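Local coordinates for protein putative pyrroline carboxylate reductase (Streptococcus pyogenes, PDB 2AHR) that probably catalyses the last step of proline biosynthesis, reducing 1-pyrroline-5-carboxylate to L-proline with NADPH or NADH, at residues M52-D56 with L80-Q84; F73-K78 with L98-V102; D105-I111 with L126-V132. All coordinates share one frame; numbering follows the deposited sequence.

Interaction 1 of 3, residues M52-D56 with L80-Q84. With NAP (NADP nicotinamide-adenine-dinucleotide phosphate), chain S.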
# COMPACT_ATOMS: atom_id res chain seq x y z
N MSE E 52 54.65 -9.16 14.41
CA MSE E 52 55.11 -9.67 13.13
C MSE E 52 54.12 -10.64 12.49
O MSE E 52 54.14 -10.86 11.27
CB MSE E 52 56.49 -10.33 13.29
CG MSE E 52 57.62 -9.38 13.74
SE MSE E 52 57.82 -7.88 12.74
CE MSE E 52 58.01 -8.55 11.09
N SER E 53 53.24 -11.21 13.31
CA SER E 53 52.18 -12.13 12.88
C SER E 53 51.18 -12.25 14.03
O SER E 53 51.44 -11.77 15.13
CB SER E 53 52.77 -13.51 12.56
OG SER E 53 53.14 -14.21 13.75
N HIS E 54 50.05 -12.92 13.78
CA HIS E 54 49.08 -13.17 14.86
C HIS E 54 49.66 -14.13 15.89
O HIS E 54 49.44 -13.97 17.08
CB HIS E 54 47.73 -13.71 14.35
CG HIS E 54 47.03 -12.79 13.40
ND1 HIS E 54 47.15 -11.42 13.46
CD2 HIS E 54 46.17 -13.05 12.39
CE1 HIS E 54 46.42 -10.87 12.50
NE2 HIS E 54 45.81 -11.84 11.84
N GLN E 55 50.40 -15.14 15.42
CA GLN E 55 51.05 -16.07 16.34
C GLN E 55 52.11 -15.36 17.17
O GLN E 55 52.22 -15.60 18.37
CB GLN E 55 51.63 -17.28 15.60
CG GLN E 55 51.90 -18.50 16.49
CD GLN E 55 50.66 -19.03 17.22
OE1 GLN E 55 49.68 -19.45 16.59
NE2 GLN E 55 50.70 -19.02 18.54
N ASP E 56 52.85 -14.45 16.53
CA ASP E 56 53.84 -13.60 17.20
C ASP E 56 53.16 -12.79 18.31
O ASP E 56 53.69 -12.68 19.43
CB ASP E 56 54.55 -12.69 16.18
CG ASP E 56 55.62 -11.79 16.82
OD1 ASP E 56 55.55 -10.55 16.62
OD2 ASP E 56 56.53 -12.32 17.50
N LEU E 80 45.68 -20.83 14.10
CA LEU E 80 46.44 -20.23 15.20
C LEU E 80 46.42 -21.11 16.45
O LEU E 80 45.54 -21.95 16.61
CB LEU E 80 45.88 -18.83 15.51
CG LEU E 80 46.16 -17.62 14.60
CD1 LEU E 80 46.22 -17.90 13.10
CD2 LEU E 80 45.14 -16.51 14.87
N HIS E 81 47.39 -20.94 17.35
CA HIS E 81 47.38 -21.72 18.60
C HIS E 81 47.28 -20.80 19.82
O HIS E 81 48.27 -20.17 20.20
CB HIS E 81 48.60 -22.66 18.73
CG HIS E 81 48.98 -23.34 17.45
ND1 HIS E 81 48.46 -24.55 17.06
CD2 HIS E 81 49.85 -22.97 16.47
CE1 HIS E 81 48.98 -24.90 15.90
NE2 HIS E 81 49.83 -23.96 15.52
N PHE E 82 46.11 -20.75 20.45
CA PHE E 82 45.87 -19.79 21.54
C PHE E 82 46.29 -20.35 22.90
O PHE E 82 46.26 -21.56 23.11
CB PHE E 82 44.42 -19.27 21.51
CG PHE E 82 44.15 -18.30 20.38
CD1 PHE E 82 43.68 -18.76 19.15
CD2 PHE E 82 44.39 -16.93 20.54
CE1 PHE E 82 43.45 -17.87 18.09
CE2 PHE E 82 44.16 -16.03 19.48
CZ PHE E 82 43.69 -16.51 18.26
N LYS E 83 46.69 -19.46 23.80
CA LYS E 83 47.40 -19.83 25.02
C LYS E 83 46.92 -19.03 26.24
O LYS E 83 47.45 -19.17 27.35
CB LYS E 83 48.90 -19.58 24.81
CG LYS E 83 49.51 -20.33 23.62
CD LYS E 83 50.70 -19.54 23.02
CE LYS E 83 51.76 -20.47 22.40
NZ LYS E 83 51.28 -21.34 21.26
N GLN E 84 45.91 -18.19 26.02
CA GLN E 84 45.39 -17.28 27.05
C GLN E 84 43.90 -17.06 26.85
O GLN E 84 43.37 -17.42 25.79
CB GLN E 84 46.11 -15.93 26.96
CG GLN E 84 45.93 -15.24 25.64
CD GLN E 84 46.80 -15.84 24.56
OE1 GLN E 84 46.31 -16.55 23.68
NE2 GLN E 84 48.10 -15.57 24.64
PA NAP S . 35.75 -3.18 10.07
O1A NAP S . 35.53 -3.64 8.67
O2A NAP S . 35.73 -1.69 10.15
O5B NAP S . 37.12 -3.76 10.71
C5B NAP S . 37.59 -5.07 10.45
C4B NAP S . 39.11 -5.00 10.37
O4B NAP S . 39.69 -6.30 10.40
C3B NAP S . 39.57 -4.31 9.09
O3B NAP S . 40.34 -3.18 9.46
C2B NAP S . 40.41 -5.34 8.35
O2B NAP S . 41.63 -4.84 7.82
C1B NAP S . 40.76 -6.32 9.46
N9A NAP S . 41.08 -7.66 8.91
C8A NAP S . 40.62 -8.23 7.75
N7A NAP S . 41.19 -9.46 7.62
C5A NAP S . 42.01 -9.68 8.68
C6A NAP S . 42.83 -10.75 9.03
N6A NAP S . 43.32 -11.51 8.05
N1A NAP S . 43.56 -10.68 10.20
C2A NAP S . 43.50 -9.55 11.00
N3A NAP S . 42.69 -8.49 10.64
C4A NAP S . 41.95 -8.55 9.50
O3 NAP S . 34.65 -3.87 11.04
PN NAP S . 34.15 -3.23 12.45
O1N NAP S . 32.96 -2.39 12.16
O2N NAP S . 35.29 -2.64 13.21
O5D NAP S . 33.65 -4.56 13.22
C5D NAP S . 34.55 -5.44 13.86
C4D NAP S . 33.82 -6.29 14.89
O4D NAP S . 33.16 -5.49 15.85
C3D NAP S . 32.76 -7.17 14.23
O3D NAP S . 32.94 -8.48 14.71
C2D NAP S . 31.41 -6.61 14.67
O2D NAP S . 30.47 -7.67 14.85
C1D NAP S . 31.78 -5.85 15.97
N1N NAP S . 31.00 -4.62 16.27
C2N NAP S . 31.04 -3.52 15.44
C3N NAP S . 30.32 -2.37 15.76
C7N NAP S . 30.45 -1.12 14.94
O7N NAP S . 29.74 0.01 15.40
N7N NAP S . 31.20 -1.09 13.84
C4N NAP S . 29.57 -2.33 16.94
C5N NAP S . 29.54 -3.43 17.78
C6N NAP S . 30.27 -4.57 17.43
P2B NAP S . 41.75 -3.93 6.50
O1X NAP S . 43.23 -3.81 6.15
O2X NAP S . 41.02 -4.60 5.35
O3X NAP S . 41.17 -2.55 6.74
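The side-chain amide of Q55 lies against the backbone of H81 and uses both ends on that one residue. Q55 OE1 takes the amide hydrogen of H81 N at 2.8 Å on a lone pair, in the carbonyl plane, with an N-H...O angle of 164°. Q55 NE2 returns a nearly straight bond to H81 O at 3.2 Å, and that acceptor lies almost in the plane of the amide. The chain reaches there because CG stands anti to the backbone N (chi1 -161°) and the chain then bends at chi2. The H81 ring slants across the amide, the two planes 44° apart, with H81 CD2 3.5 Å from Q55 OE1. K83 comes in at about a right angle to Q55, and its NZ gives H81 O a weak second bond; Q55 NE2 also bonds D59. Next to the Q55 bonds, L80 CD2 packs on H54 CB at 3.8 Å. The H54 ring points from there to the cofactor: H54 NE2 donates to NAP N1A at 3.0 Å in a bent bond, N1A lying at the edge of the imidazole near its plane, while ND1 is bonded to S32. With both imidazole nitrogens engaged, the rotation of the H54 ring is set, and its N-H probably faces an unprotonated N1; the paired amide bonds tie the loop after helix 73-77 to the cofactor-binding start of helix 54-58.

Interaction 2 of 3, residues F73-K78 with L98-V102. With NAP (NADP nicotinamide-adenine-dinucleotide phosphate), chain S.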
# COMPACT_ATOMS: atom_id res chain seq x y z
N PHE E 73 36.10 -15.41 11.22
CA PHE E 73 36.51 -16.16 12.41
C PHE E 73 37.18 -17.51 12.09
O PHE E 73 38.29 -17.78 12.53
CB PHE E 73 35.33 -16.32 13.39
CG PHE E 73 35.26 -15.24 14.47
CD1 PHE E 73 35.37 -13.89 14.14
CD2 PHE E 73 35.06 -15.59 15.81
CE1 PHE E 73 35.30 -12.90 15.14
CE2 PHE E 73 34.99 -14.61 16.81
CZ PHE E 73 35.12 -13.27 16.47
N GLU E 74 36.49 -18.36 11.32
CA GLU E 74 37.01 -19.67 10.92
C GLU E 74 38.34 -19.57 10.18
O GLU E 74 39.35 -20.11 10.63
CB GLU E 74 35.97 -20.41 10.08
CG GLU E 74 36.34 -21.85 9.77
CD GLU E 74 35.12 -22.75 9.64
OE1 GLU E 74 35.27 -23.98 9.88
OE2 GLU E 74 34.02 -22.25 9.32
N THR E 75 38.34 -18.86 9.05
CA THR E 75 39.55 -18.62 8.26
C THR E 75 40.75 -18.12 9.07
O THR E 75 41.86 -18.65 8.93
CB THR E 75 39.25 -17.63 7.12
OG1 THR E 75 38.31 -18.23 6.22
CG2 THR E 75 40.53 -17.26 6.34
N VAL E 76 40.54 -17.12 9.92
CA VAL E 76 41.64 -16.47 10.63
C VAL E 76 42.07 -17.19 11.91
O VAL E 76 43.24 -17.17 12.24
CB VAL E 76 41.35 -14.94 10.90
CG1 VAL E 76 42.52 -14.26 11.64
CG2 VAL E 76 41.04 -14.18 9.60
N LEU E 77 41.13 -17.82 12.61
CA LEU E 77 41.42 -18.37 13.95
C LEU E 77 41.93 -19.82 14.01
O LEU E 77 42.76 -20.16 14.86
CB LEU E 77 40.22 -18.21 14.90
CG LEU E 77 39.62 -16.81 15.07
CD1 LEU E 77 38.46 -16.87 16.03
CD2 LEU E 77 40.67 -15.80 15.53
N LYS E 78 41.41 -20.66 13.12
CA LYS E 78 41.71 -22.09 13.15
C LYS E 78 43.23 -22.41 13.05
O LYS E 78 43.74 -23.17 13.88
CB LYS E 78 40.87 -22.87 12.13
CG LYS E 78 39.42 -23.04 12.54
CD LYS E 78 38.78 -24.30 11.97
CE LYS E 78 37.35 -24.44 12.50
NZ LYS E 78 36.63 -25.69 12.08
N LEU E 98 32.92 -20.30 19.14
CA LEU E 98 34.28 -19.76 19.26
C LEU E 98 35.24 -20.84 19.79
O LEU E 98 36.36 -20.96 19.31
CB LEU E 98 34.32 -18.51 20.17
CG LEU E 98 35.69 -17.82 20.36
CD1 LEU E 98 36.29 -17.32 19.03
CD2 LEU E 98 35.65 -16.67 21.38
N ALA E 99 34.78 -21.60 20.78
CA ALA E 99 35.56 -22.70 21.36
C ALA E 99 35.95 -23.75 20.32
O ALA E 99 37.02 -24.32 20.42
CB ALA E 99 34.82 -23.34 22.52
N THR E 100 35.11 -24.00 19.32
CA THR E 100 35.45 -24.95 18.25
C THR E 100 36.53 -24.39 17.31
O THR E 100 37.25 -25.16 16.68
CB THR E 100 34.20 -25.46 17.41
OG1 THR E 100 33.81 -24.48 16.44
CG2 THR E 100 33.01 -25.82 18.30
N PHE E 101 36.64 -23.06 17.23
CA PHE E 101 37.62 -22.44 16.34
C PHE E 101 38.97 -22.33 17.01
O PHE E 101 39.99 -22.22 16.34
CB PHE E 101 37.22 -21.02 15.93
CG PHE E 101 35.93 -20.92 15.18
CD1 PHE E 101 35.59 -21.83 14.18
CD2 PHE E 101 35.05 -19.89 15.45
CE1 PHE E 101 34.38 -21.73 13.49
CE2 PHE E 101 33.85 -19.77 14.76
CZ PHE E 101 33.51 -20.69 13.77
N VAL E 102 38.97 -22.39 18.34
CA VAL E 102 40.04 -21.83 19.18
C VAL E 102 40.49 -22.74 20.34
O VAL E 102 41.62 -22.63 20.82
CB VAL E 102 39.58 -20.41 19.67
CG1 VAL E 102 39.60 -20.27 21.19
CG2 VAL E 102 40.32 -19.31 18.94
PA NAP S . 35.75 -3.18 10.07
O1A NAP S . 35.53 -3.64 8.67
O2A NAP S . 35.73 -1.69 10.15
O5B NAP S . 37.12 -3.76 10.71
C5B NAP S . 37.59 -5.07 10.45
C4B NAP S . 39.11 -5.00 10.37
O4B NAP S . 39.69 -6.30 10.40
C3B NAP S . 39.57 -4.31 9.09
O3B NAP S . 40.34 -3.18 9.46
C2B NAP S . 40.41 -5.34 8.35
O2B NAP S . 41.63 -4.84 7.82
C1B NAP S . 40.76 -6.32 9.46
N9A NAP S . 41.08 -7.66 8.91
C8A NAP S . 40.62 -8.23 7.75
N7A NAP S . 41.19 -9.46 7.62
C5A NAP S . 42.01 -9.68 8.68
C6A NAP S . 42.83 -10.75 9.03
N6A NAP S . 43.32 -11.51 8.05
N1A NAP S . 43.56 -10.68 10.20
C2A NAP S . 43.50 -9.55 11.00
N3A NAP S . 42.69 -8.49 10.64
C4A NAP S . 41.95 -8.55 9.50
O3 NAP S . 34.65 -3.87 11.04
PN NAP S . 34.15 -3.23 12.45
O1N NAP S . 32.96 -2.39 12.16
O2N NAP S . 35.29 -2.64 13.21
O5D NAP S . 33.65 -4.56 13.22
C5D NAP S . 34.55 -5.44 13.86
C4D NAP S . 33.82 -6.29 14.89
O4D NAP S . 33.16 -5.49 15.85
C3D NAP S . 32.76 -7.17 14.23
O3D NAP S . 32.94 -8.48 14.71
C2D NAP S . 31.41 -6.61 14.67
O2D NAP S . 30.47 -7.67 14.85
C1D NAP S . 31.78 -5.85 15.97
N1N NAP S . 31.00 -4.62 16.27
C2N NAP S . 31.04 -3.52 15.44
C3N NAP S . 30.32 -2.37 15.76
C7N NAP S . 30.45 -1.12 14.94
O7N NAP S . 29.74 0.01 15.40
N7N NAP S . 31.20 -1.09 13.84
C4N NAP S . 29.57 -2.33 16.94
C5N NAP S . 29.54 -3.43 17.78
C6N NAP S . 30.27 -4.57 17.43
P2B NAP S . 41.75 -3.93 6.50
O1X NAP S . 43.23 -3.81 6.15
O2X NAP S . 41.02 -4.60 5.35
O3X NAP S . 41.17 -2.55 6.74
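K78 NZ forms a salt bridge with E74 OE1 at 3.1 Å, one helical turn back, and both chains border the F101 ring, one at its edge and the other over a face. The extended K78 chain brings CE to the ring edge, in plane, 3.6 Å from F101 CD1. E74 crosses the ring at about a right angle: its CA lies over one face, offset toward the rim, and E74 CB is 4.0 Å from F101 CE1. F73 CB approaches the ring obliquely, 4.0 Å from F101 CE2. Deeper in, L98 CD1 is shared by two partners, L77 CD1 at 3.7 Å and F73 CE2 at 3.7 Å; chi1 of -178° sets L98 CG anti to its backbone N and carries the branch toward them. L77 CB also meets V102 CG2. On helix 73-77, V76 turns to the cofactor instead, with V76 CG2 3.8 Å from NAP N6A of the adenine. The two short helix segments run roughly parallel, 29° apart, and their axes come within 9.7 Å at the closest approach. They lie side by side on the Rossmann sheet: F73, L77 and L98 rest on L66 of strand 63-66, F73 and L98 on S88 of strand 86-88, and L98 and V102 on L108 of strand 108-112.

Interaction 3 of 3, residues D105-I111 with L126-V132; sequences DLPLLRI and LTGNALV
R110 and T127 form an antiparallel hydrogen-bonded pair, R110 N to T127 O at 2.8 Å and T127 N to R110 O at 2.9 Å. Beyond the end of strand 122-128, N129 N continues the bonding to L108 O at 2.9 Å, nearly along the C=O axis. The N129 side chain then takes over from the backbone: N129 ND2 gives a straight bond (174°) to L106 O at 3.1 Å, in the carbonyl plane, and OD1 receives L108 N from above its own carbonyl plane. Chi1 of 68° places N129 CG between the backbone N and carbonyl carbon, turned toward the 106-108 backbone. N129 also begins a type I turn, closed by V132 N to N129 O. Outside the polar row, V132 CG2 packs on L109 CG at 3.8 Å, and P107 CB lies against V132 CG2 and L131. On the sheet face of L109, I111 and L126, the L126 CD1 methyl sits 3.9 Å from both L109 CD2 and I111 CG2; helix 134-145 covers L126 and I111. R110 points to the opposite face, where NH1 is salt-bridged to E155. This is a beta hairpin in which strand 122-128 adds antiparallel to the parallel strands of the Rossmann-type sheet.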
# COMPACT_ATOMS: atom_id res chain seq x y z
N ASP E 105 39.80 -25.63 26.04
CA ASP E 105 40.50 -25.42 27.30
C ASP E 105 40.76 -23.94 27.63
O ASP E 105 41.49 -23.64 28.57
CB ASP E 105 41.81 -26.23 27.33
CG ASP E 105 42.75 -25.88 26.18
OD1 ASP E 105 42.29 -25.37 25.13
OD2 ASP E 105 43.97 -26.13 26.33
N LEU E 106 40.14 -23.03 26.88
CA LEU E 106 40.34 -21.60 27.10
C LEU E 106 39.14 -20.90 27.76
O LEU E 106 37.99 -21.13 27.38
CB LEU E 106 40.72 -20.90 25.79
CG LEU E 106 42.01 -21.45 25.16
CD1 LEU E 106 42.19 -20.94 23.74
CD2 LEU E 106 43.24 -21.15 26.03
N PRO E 107 39.41 -20.06 28.78
CA PRO E 107 38.36 -19.16 29.23
C PRO E 107 38.05 -18.18 28.10
O PRO E 107 38.96 -17.58 27.54
CB PRO E 107 39.00 -18.43 30.43
CG PRO E 107 40.17 -19.35 30.85
CD PRO E 107 40.66 -19.90 29.55
N LEU E 108 36.78 -18.07 27.73
CA LEU E 108 36.38 -17.20 26.62
C LEU E 108 35.28 -16.24 27.05
O LEU E 108 34.35 -16.62 27.79
CB LEU E 108 35.93 -17.99 25.39
CG LEU E 108 36.86 -19.07 24.80
CD1 LEU E 108 36.07 -20.01 23.92
CD2 LEU E 108 38.05 -18.47 24.04
N LEU E 109 35.41 -15.01 26.59
CA LEU E 109 34.45 -13.96 26.92
C LEU E 109 33.91 -13.29 25.69
O LEU E 109 34.62 -13.15 24.68
CB LEU E 109 35.06 -12.92 27.86
CG LEU E 109 35.52 -13.45 29.22
CD1 LEU E 109 37.03 -13.66 29.20
CD2 LEU E 109 35.09 -12.55 30.35
N ARG E 110 32.65 -12.87 25.77
CA ARG E 110 32.05 -12.03 24.75
C ARG E 110 31.69 -10.65 25.28
O ARG E 110 31.11 -10.52 26.38
CB ARG E 110 30.78 -12.68 24.17
CG ARG E 110 31.01 -13.76 23.14
CD ARG E 110 29.67 -14.25 22.59
NE ARG E 110 29.07 -13.33 21.61
CZ ARG E 110 27.86 -13.48 21.09
NH1 ARG E 110 27.09 -14.50 21.45
NH2 ARG E 110 27.41 -12.61 20.20
N ILE E 111 32.00 -9.63 24.49
CA ILE E 111 31.51 -8.28 24.70
C ILE E 111 30.69 -7.77 23.50
O ILE E 111 30.89 -8.20 22.33
CB ILE E 111 32.65 -7.27 25.05
CG1 ILE E 111 33.64 -7.13 23.88
CG2 ILE E 111 33.34 -7.66 26.37
CD1 ILE E 111 34.69 -5.98 24.05
N LEU E 126 28.66 -7.95 28.57
CA LEU E 126 29.78 -8.82 28.91
C LEU E 126 29.26 -10.16 29.40
O LEU E 126 28.38 -10.22 30.26
CB LEU E 126 30.66 -8.19 30.01
CG LEU E 126 31.72 -9.07 30.72
CD1 LEU E 126 32.83 -9.49 29.75
CD2 LEU E 126 32.30 -8.34 31.93
N THR E 127 29.80 -11.24 28.84
CA THR E 127 29.53 -12.57 29.38
C THR E 127 30.73 -13.51 29.18
O THR E 127 31.57 -13.27 28.31
CB THR E 127 28.21 -13.15 28.82
OG1 THR E 127 27.75 -14.20 29.68
CG2 THR E 127 28.39 -13.68 27.39
N GLY E 128 30.78 -14.59 29.96
CA GLY E 128 31.87 -15.58 29.86
C GLY E 128 31.43 -17.04 29.83
O GLY E 128 30.33 -17.39 30.29
N ASN E 129 32.28 -17.90 29.28
CA ASN E 129 32.00 -19.34 29.32
C ASN E 129 32.25 -19.90 30.72
O ASN E 129 32.67 -19.18 31.64
CB ASN E 129 32.70 -20.14 28.20
CG ASN E 129 34.22 -20.19 28.36
OD1 ASN E 129 34.79 -19.76 29.37
ND2 ASN E 129 34.90 -20.72 27.32
N ALA E 130 31.97 -21.19 30.88
CA ALA E 130 32.08 -21.86 32.17
C ALA E 130 33.53 -21.91 32.72
O ALA E 130 33.73 -22.14 33.92
CB ALA E 130 31.46 -23.25 32.07
N LEU E 131 34.51 -21.64 31.85
CA LEU E 131 35.93 -21.59 32.24
C LEU E 131 36.43 -20.25 32.80
O LEU E 131 37.57 -20.15 33.27
CB LEU E 131 36.81 -21.99 31.06
CG LEU E 131 36.82 -23.49 30.75
CD1 LEU E 131 37.60 -23.79 29.49
CD2 LEU E 131 37.38 -24.24 31.95
N VAL E 132 35.57 -19.22 32.74
CA VAL E 132 35.89 -17.89 33.25
C VAL E 132 35.59 -17.80 34.74
O VAL E 132 34.46 -18.03 35.18
CB VAL E 132 35.09 -16.80 32.48
CG1 VAL E 132 35.25 -15.43 33.16
CG2 VAL E 132 35.51 -16.75 31.01

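In the fold
Interaction 1 is a surface contact made mainly by polar groups of a loop and a helix start, interaction 2 a partly buried helix-helix packing of apolar side chains with one salt bridge at its exposed rim, and interaction 3 a partly buried strand pairing held by backbone bonds and the side-chain amide of N129. The segments of interactions 1 and 2 alternate along the chain, and both contacts reach the adenine of NAP, through H54 and V76. F82 joins all three: its ring packs on V102, and its CB on L106. L98, A99 and V102 press on L108, joining the helix layer of interaction 2 to the sheet of interaction 3.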